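Long-range contact in NS3-like protein (Alongshan virus, PDB 6M40), which probably unwinds RNA, using the energy of nucleoside triphosphate hydrolysis, as the helicase region of a flavivirus-like NS3 protein: residues Gly191-Thr203 against Val238-Thr251. Sequence-based numbering, arbitrary orientation.
Sequences GPARVAVFVPGLT and VFKQYPRGMCVVTT
The ring of Phe-198 carries the methyl CG2 of Thr-250 over one face, in a CH-pi contact 3.9 Å from CG2 to the ring centroid. The methyl sits toward the rim, not over the middle. At the ring edge, near its plane, lies the carbonyl O of Thr-251. CG of Phe-198 is anti to its carbonyl carbon (chi1 -88°), which stands the ring beside the threonine. The guanidinium of Arg-194 has Val-238 O over one face. Lys-240 O and Phe-239 O lie at its edge, near the plane, but at longer range than a hydrogen bond. Its salt bridge goes to Asp-261, through NH1. The bent end of selenomethionine Met-246 lays its methyl CE across the extended arginine chain, nearest to CD.

These side chains stand on one face of two parallel strands, 194-198 and 246-250, whose directions differ by 19°. Val-195 N donates a hydrogen bond to Met-246 O, and Val-248 N donates one back to Val-195 O at 2.9 Å. The ladder continues through Val-197 to Val-199 N, whose bond to Thr-250 O is nearly straight (175°). At the start, Met-246 N reaches Ala-193 O only weakly, at 3.4 Å.

Arg-194, Ala-196 and Phe-198 share a face with Met-246, Val-248 and Thr-250. Val-195, Val-197, Cys-247 and Val-249 line the other. There Cys-247 SG fits between Val-195 CG1 and Val-197 CG2, 3.7 and 3.6 Å away. Cys-247 and Val-249 also touch helix 208-216. On its far side strand 194-198 pairs with strand 264-276, while strand 246-250 pairs with strand 222-226. The arrangement is that of neighbouring parallel strands in the second RecA-like domain of a superfamily 2 helicase, with helices packed against the sheet.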
ATOM      1  N   GLY A 191     -11.861  23.680  19.717  1.00 81.38           N
ATOM      2  CA  GLY A 191     -12.069  24.593  18.624  1.00 76.22           C
ATOM      3  C   GLY A 191     -11.552  23.975  17.338  1.00 80.55           C
ATOM      4  O   GLY A 191     -11.053  22.838  17.325  1.00 85.73           O
ATOM      5  N   PRO A 192     -11.644  24.722  16.238  1.00 82.33           N
ATOM      6  CA  PRO A 192     -11.252  24.152  14.940  1.00 83.90           C
ATOM      7  C   PRO A 192      -9.855  23.553  14.998  1.00 84.20           C
ATOM      8  O   PRO A 192      -8.926  24.134  15.564  1.00 83.97           O
ATOM      9  CB  PRO A 192     -11.311  25.353  13.990  1.00 88.68           C
ATOM     10  CG  PRO A 192     -11.140  26.549  14.883  1.00 81.47           C
ATOM     11  CD  PRO A 192     -11.869  26.173  16.139  1.00 83.80           C
ATOM     12  N   ALA A 193      -9.718  22.367  14.416  1.00 83.77           N
ATOM     13  CA  ALA A 193      -8.423  21.751  14.170  1.00 84.55           C
ATOM     14  C   ALA A 193      -8.407  21.216  12.743  1.00 80.52           C
ATOM     15  O   ALA A 193      -9.409  21.269  12.019  1.00 80.46           O
ATOM     16  CB  ALA A 193      -8.133  20.631  15.179  1.00 83.04           C
ATOM     17  N   ARG A 194      -7.248  20.715  12.334  1.00 85.60           N
ATOM     18  CA  ARG A 194      -7.136  19.902  11.134  1.00 82.00           C
ATOM     19  C   ARG A 194      -7.424  18.454  11.515  1.00 81.68           C
ATOM     20  O   ARG A 194      -6.723  17.881  12.355  1.00 80.28           O
ATOM     21  CB  ARG A 194      -5.746  20.031  10.526  1.00 91.88           C
ATOM     22  CG  ARG A 194      -5.506  21.247   9.635  1.00 98.43           C
ATOM     23  CD  ARG A 194      -4.208  21.008   8.872  1.00113.47           C
ATOM     24  NE  ARG A 194      -3.931  21.965   7.810  1.00119.79           N
ATOM     25  CZ  ARG A 194      -2.786  22.000   7.133  1.00126.38           C
ATOM     26  NH1 ARG A 194      -1.822  21.137   7.419  1.00132.38           N
ATOM     27  NH2 ARG A 194      -2.603  22.896   6.174  1.00129.22           N
ATOM     28  N   VAL A 195      -8.457  17.869  10.912  1.00 80.09           N
ATOM     29  CA  VAL A 195      -8.923  16.539  11.282  1.00 80.51           C
ATOM     30  C   VAL A 195      -9.082  15.690  10.023  1.00 75.69           C
ATOM     31  O   VAL A 195      -9.223  16.203   8.911  1.00 75.24           O
ATOM     32  CB  VAL A 195     -10.247  16.616  12.089  1.00 76.28           C
ATOM     33  CG1 VAL A 195     -11.328  15.745  11.463  1.00 74.98           C
ATOM     34  CG2 VAL A 195     -10.005  16.226  13.529  1.00 76.50           C
ATOM     35  N   ALA A 196      -9.061  14.366  10.208  1.00 73.42           N
ATOM     36  CA  ALA A 196      -9.225  13.428   9.104  1.00 72.46           C
ATOM     37  C   ALA A 196      -9.995  12.187   9.535  1.00 67.89           C
ATOM     38  O   ALA A 196      -9.777  11.646  10.625  1.00 67.10           O
ATOM     39  CB  ALA A 196      -7.876  12.988   8.528  1.00 75.37           C
ATOM     40  N   VAL A 197     -10.862  11.710   8.646  1.00 68.45           N
ATOM     41  CA  VAL A 197     -11.689  10.533   8.886  1.00 68.43           C
ATOM     42  C   VAL A 197     -11.339   9.468   7.854  1.00 69.82           C
ATOM     43  O   VAL A 197     -11.401   9.723   6.645  1.00 70.78           O
ATOM     44  CB  VAL A 197     -13.189  10.872   8.817  1.00 66.53           C
ATOM     45  CG1 VAL A 197     -14.012   9.743   9.429  1.00 60.05           C
ATOM     46  CG2 VAL A 197     -13.461  12.187   9.514  1.00 75.76           C
ATOM     47  N   PHE A 198     -10.996   8.273   8.328  1.00 69.13           N
ATOM     48  CA  PHE A 198     -10.667   7.146   7.460  1.00 72.95           C
ATOM     49  C   PHE A 198     -11.897   6.258   7.321  1.00 69.04           C
ATOM     50  O   PHE A 198     -12.299   5.579   8.272  1.00 64.16           O
ATOM     51  CB  PHE A 198      -9.468   6.379   8.009  1.00 71.91           C
ATOM     52  CG  PHE A 198      -8.147   6.922   7.539  1.00 70.65           C
ATOM     53  CD1 PHE A 198      -7.742   6.727   6.226  1.00 73.43           C
ATOM     54  CD2 PHE A 198      -7.310   7.625   8.396  1.00 70.86           C
ATOM     55  CE1 PHE A 198      -6.531   7.222   5.776  1.00 78.75           C
ATOM     56  CE2 PHE A 198      -6.098   8.118   7.945  1.00 75.98           C
ATOM     57  CZ  PHE A 198      -5.713   7.914   6.639  1.00 80.41           C
ATOM     58  N   VAL A 199     -12.468   6.256   6.120  1.00 75.50           N
ATOM     59  CA  VAL A 199     -13.758   5.640   5.818  1.00 76.05           C
ATOM     60  C   VAL A 199     -13.548   4.483   4.843  1.00 75.21           C
ATOM     61  O   VAL A 199     -12.702   4.585   3.945  1.00 80.99           O
ATOM     62  CB  VAL A 199     -14.723   6.700   5.257  1.00 76.47           C
ATOM     63  CG1 VAL A 199     -15.772   6.070   4.359  1.00 77.29           C
ATOM     64  CG2 VAL A 199     -15.365   7.474   6.399  1.00 72.06           C
ATOM     65  N   PRO A 200     -14.284   3.356   4.975  1.00 75.70           N
ATOM     66  CA  PRO A 200     -14.004   2.185   4.129  1.00 74.74           C
ATOM     67  C   PRO A 200     -14.187   2.424   2.637  1.00 70.20           C
ATOM     68  O   PRO A 200     -13.233   2.266   1.872  1.00 71.02           O
ATOM     69  CB  PRO A 200     -15.003   1.133   4.642  1.00 70.28           C
ATOM     70  CG  PRO A 200     -16.055   1.899   5.397  1.00 70.55           C
ATOM     71  CD  PRO A 200     -15.318   3.069   5.983  1.00 76.59           C
ATOM     72  N   GLY A 201     -15.392   2.773   2.203  1.00 70.70           N
ATOM     73  CA  GLY A 201     -15.635   2.978   0.790  1.00 76.23           C
ATOM     74  C   GLY A 201     -16.098   4.376   0.451  1.00 80.48           C
ATOM     75  O   GLY A 201     -16.535   5.127   1.326  1.00 80.66           O
ATOM     76  N   LEU A 202     -16.008   4.732  -0.831  1.00 88.39           N
ATOM     77  CA  LEU A 202     -16.553   6.001  -1.303  1.00 81.75           C
ATOM     78  C   LEU A 202     -18.063   6.085  -1.084  1.00 87.02           C
ATOM     79  O   LEU A 202     -18.603   7.190  -0.959  1.00 89.05           O
ATOM     80  CB  LEU A 202     -16.201   6.168  -2.789  1.00 85.26           C
ATOM     81  CG  LEU A 202     -16.579   7.418  -3.587  1.00 90.49           C
ATOM     82  CD1 LEU A 202     -17.991   7.309  -4.132  1.00 89.66           C
ATOM     83  CD2 LEU A 202     -16.414   8.651  -2.727  1.00 89.13           C
ATOM     84  N   THR A 203     -18.755   4.947  -1.012  1.00 88.05           N
ATOM     85  CA  THR A 203     -20.207   4.911  -0.886  1.00 85.47           C
ATOM     86  C   THR A 203     -20.618   4.044   0.298  1.00 86.31           C
ATOM     87  O   THR A 203     -19.829   3.249   0.814  1.00 87.74           O
ATOM     88  CB  THR A 203     -20.870   4.365  -2.159  1.00 82.04           C
ATOM     89  OG1 THR A 203     -20.352   3.059  -2.441  1.00 87.15           O
ATOM     90  CG2 THR A 203     -20.616   5.278  -3.351  1.00 82.17           C
ATOM     91  N   VAL A 238      -6.571  20.687  -0.057  1.00115.15           N
ATOM     92  CA  VAL A 238      -6.223  20.266   1.294  1.00112.46           C
ATOM     93  C   VAL A 238      -5.132  21.110   1.926  1.00112.70           C
ATOM     94  O   VAL A 238      -4.927  21.027   3.142  1.00113.25           O
ATOM     95  CB  VAL A 238      -5.764  18.793   1.320  1.00111.03           C
ATOM     96  CG1 VAL A 238      -4.249  18.723   1.415  1.00112.79           C
ATOM     97  CG2 VAL A 238      -6.400  18.065   2.491  1.00101.07           C
ATOM     98  N   PHE A 239      -4.417  21.913   1.149  1.00114.40           N
ATOM     99  CA  PHE A 239      -3.198  22.542   1.634  1.00114.58           C
ATOM    100  C   PHE A 239      -3.385  23.992   2.047  1.00119.00           C
ATOM    101  O   PHE A 239      -2.426  24.615   2.514  1.00116.86           O
ATOM    102  CB  PHE A 239      -2.105  22.427   0.573  1.00113.76           C
ATOM    103  CG  PHE A 239      -1.598  21.029   0.404  1.00117.65           C
ATOM    104  CD1 PHE A 239      -1.236  20.283   1.511  1.00112.59           C
ATOM    105  CD2 PHE A 239      -1.514  20.449  -0.847  1.00116.26           C
ATOM    106  CE1 PHE A 239      -0.775  18.990   1.374  1.00108.20           C
ATOM    107  CE2 PHE A 239      -1.055  19.159  -0.993  1.00113.38           C
ATOM    108  CZ  PHE A 239      -0.684  18.428   0.119  1.00110.01           C
ATOM    109  N   LYS A 240      -4.584  24.541   1.897  1.00122.26           N
ATOM    110  CA  LYS A 240      -4.851  25.878   2.395  1.00124.04           C
ATOM    111  C   LYS A 240      -5.109  25.839   3.897  1.00121.91           C
ATOM    112  O   LYS A 240      -5.475  24.805   4.465  1.00118.00           O
ATOM    113  CB  LYS A 240      -6.041  26.488   1.657  1.00122.76           C
ATOM    114  CG  LYS A 240      -5.798  26.652   0.168  1.00112.70           C
ATOM    115  CD  LYS A 240      -7.034  26.311  -0.646  1.00115.97           C
ATOM    116  CE  LYS A 240      -6.734  26.374  -2.133  1.00116.45           C
ATOM    117  NZ  LYS A 240      -7.879  25.926  -2.965  1.00110.57           N
ATOM    118  N   GLN A 241      -4.889  26.980   4.548  1.00131.37           N
ATOM    119  CA  GLN A 241      -5.176  27.118   5.973  1.00124.80           C
ATOM    120  C   GLN A 241      -6.663  27.397   6.142  1.00115.28           C
ATOM    121  O   GLN A 241      -7.130  28.502   5.849  1.00116.94           O
ATOM    122  CB  GLN A 241      -4.342  28.237   6.584  1.00124.57           C
ATOM    123  CG  GLN A 241      -2.838  28.119   6.353  1.00135.12           C
ATOM    124  CD  GLN A 241      -2.319  29.119   5.336  1.00139.89           C
ATOM    125  OE1 GLN A 241      -2.049  30.275   5.666  1.00141.70           O
ATOM    126  NE2 GLN A 241      -2.179  28.680   4.091  1.00144.04           N
ATOM    127  N   TYR A 242      -7.415  26.390   6.598  1.00114.65           N
ATOM    128  CA  TYR A 242      -8.852  26.544   6.784  1.00110.93           C
ATOM    129  C   TYR A 242      -9.138  26.951   8.222  1.00103.54           C
ATOM    130  O   TYR A 242      -8.857  26.171   9.139  1.00 97.65           O
ATOM    131  CB  TYR A 242      -9.578  25.256   6.446  1.00105.62           C
ATOM    132  CG  TYR A 242      -9.532  24.909   4.974  1.00107.53           C
ATOM    133  CD1 TYR A 242     -10.459  25.441   4.087  1.00111.95           C
ATOM    134  CD2 TYR A 242      -8.564  24.050   4.473  1.00113.71           C
ATOM    135  CE1 TYR A 242     -10.423  25.128   2.739  1.00116.62           C
ATOM    136  CE2 TYR A 242      -8.519  23.731   3.128  1.00117.31           C
ATOM    137  CZ  TYR A 242      -9.449  24.270   2.266  1.00115.88           C
ATOM    138  OH  TYR A 242      -9.405  23.955   0.929  1.00116.47           O
ATOM    139  N   PRO A 243      -9.689  28.144   8.466  1.00100.26           N
ATOM    140  CA  PRO A 243      -9.761  28.662   9.841  1.00101.46           C
ATOM    141  C   PRO A 243     -10.948  28.165  10.653  1.00100.17           C
ATOM    142  O   PRO A 243     -10.817  27.937  11.860  1.00 94.69           O
ATOM    143  CB  PRO A 243      -9.842  30.179   9.628  1.00 94.88           C
ATOM    144  CG  PRO A 243     -10.549  30.321   8.294  1.00 98.89           C
ATOM    145  CD  PRO A 243     -10.088  29.154   7.466  1.00 98.54           C
ATOM    146  N   ARG A 244     -12.118  28.024  10.023  1.00101.81           N
ATOM    147  CA  ARG A 244     -13.263  27.449  10.724  1.00 98.40           C
ATOM    148  C   ARG A 244     -13.099  25.949  10.950  1.00 92.03           C
ATOM    149  O   ARG A 244     -13.779  25.383  11.809  1.00 86.99           O
ATOM    150  CB  ARG A 244     -14.561  27.722   9.955  1.00101.51           C
ATOM    151  CG  ARG A 244     -14.968  29.203   9.834  1.00 99.51           C
ATOM    152  CD  ARG A 244     -15.117  29.911  11.190  1.00103.37           C
ATOM    153  NE  ARG A 244     -14.567  31.265  11.137  1.00115.45           N
ATOM    154  CZ  ARG A 244     -13.858  31.836  12.108  1.00122.36           C
ATOM    155  NH1 ARG A 244     -13.592  31.177  13.223  1.00133.18           N
ATOM    156  NH2 ARG A 244     -13.403  33.068  11.950  1.00114.46           N
ATOM    157  N   GLY A 245     -12.213  25.299  10.204  1.00 91.26           N
ATOM    158  CA  GLY A 245     -11.905  23.895  10.422  1.00 90.99           C
ATOM    159  C   GLY A 245     -11.898  23.078   9.142  1.00 84.65           C
ATOM    160  O   GLY A 245     -12.666  23.326   8.209  1.00 83.78           O
HETATM  161  N   MSE A 246     -11.029  22.076   9.105  1.00 79.51           N
HETATM  162  CA  MSE A 246     -10.951  21.187   7.949  1.00 84.96           C
HETATM  163  C   MSE A 246     -11.150  19.722   8.325  1.00 75.87           C
HETATM  164  O   MSE A 246     -10.547  19.233   9.280  1.00 75.25           O
HETATM  165  CB  MSE A 246      -9.600  21.342   7.253  1.00 85.15           C
HETATM  166  CG  MSE A 246      -9.162  20.077   6.540  1.00 77.98           C
HETATM  167 SE   MSE A 246      -7.503  20.304   5.525  1.00100.28          SE
HETATM  168  CE  MSE A 246      -6.273  19.428   6.784  1.00 89.24           C
ATOM    169  N   CYS A 247     -11.952  19.009   7.540  1.00 80.71           N
ATOM    170  CA  CYS A 247     -12.197  17.588   7.782  1.00 83.57           C
ATOM    171  C   CYS A 247     -11.937  16.798   6.504  1.00 77.75           C
ATOM    172  O   CYS A 247     -12.773  16.769   5.599  1.00 78.79           O
ATOM    173  CB  CYS A 247     -13.618  17.361   8.285  1.00 82.74           C
ATOM    174  SG  CYS A 247     -13.920  15.674   8.867  1.00 76.47           S
ATOM    175  N   VAL A 248     -10.781  16.146   6.448  1.00 75.68           N
ATOM    176  CA  VAL A 248     -10.479  15.205   5.380  1.00 83.18           C
ATOM    177  C   VAL A 248     -11.245  13.916   5.650  1.00 78.49           C
ATOM    178  O   VAL A 248     -10.994  13.232   6.644  1.00 73.47           O
ATOM    179  CB  VAL A 248      -8.979  14.931   5.279  1.00 82.59           C
ATOM    180  CG1 VAL A 248      -8.704  13.861   4.224  1.00 85.31           C
ATOM    181  CG2 VAL A 248      -8.218  16.204   4.947  1.00 81.40           C
ATOM    182  N   VAL A 249     -12.198  13.601   4.779  1.00 80.67           N
ATOM    183  CA  VAL A 249     -12.837  12.293   4.752  1.00 82.79           C
ATOM    184  C   VAL A 249     -12.175  11.520   3.619  1.00 85.60           C
ATOM    185  O   VAL A 249     -12.289  11.906   2.449  1.00 90.81           O
ATOM    186  CB  VAL A 249     -14.358  12.400   4.554  1.00 84.40           C
ATOM    187  CG1 VAL A 249     -15.024  11.091   4.934  1.00 83.80           C
ATOM    188  CG2 VAL A 249     -14.914  13.553   5.379  1.00 79.75           C
ATOM    189  N   THR A 250     -11.484  10.433   3.954  1.00 82.85           N
ATOM    190  CA  THR A 250     -10.599   9.774   3.005  1.00 92.14           C
ATOM    191  C   THR A 250     -10.784   8.266   3.037  1.00 88.55           C
ATOM    192  O   THR A 250     -11.111   7.677   4.071  1.00 79.96           O
ATOM    193  CB  THR A 250      -9.123  10.127   3.288  1.00 92.28           C
ATOM    194  OG1 THR A 250      -8.252   9.333   2.470  1.00 96.28           O
ATOM    195  CG2 THR A 250      -8.781   9.903   4.760  1.00 81.36           C
ATOM    196  N   THR A 251     -10.593   7.652   1.867  1.00100.66           N
ATOM    197  CA  THR A 251     -10.398   6.211   1.743  1.00 96.90           C
ATOM    198  C   THR A 251      -8.937   5.945   2.047  1.00 95.57           C
ATOM    199  O   THR A 251      -8.265   6.823   2.592  1.00 97.78           O
ATOM    200  CB  THR A 251     -10.792   5.726   0.357  1.00100.56           C
ATOM    201  OG1 THR A 251      -9.808   6.125  -0.604  1.00111.37           O
ATOM    202  CG2 THR A 251     -12.144   6.334  -0.035  1.00 97.29           C
TER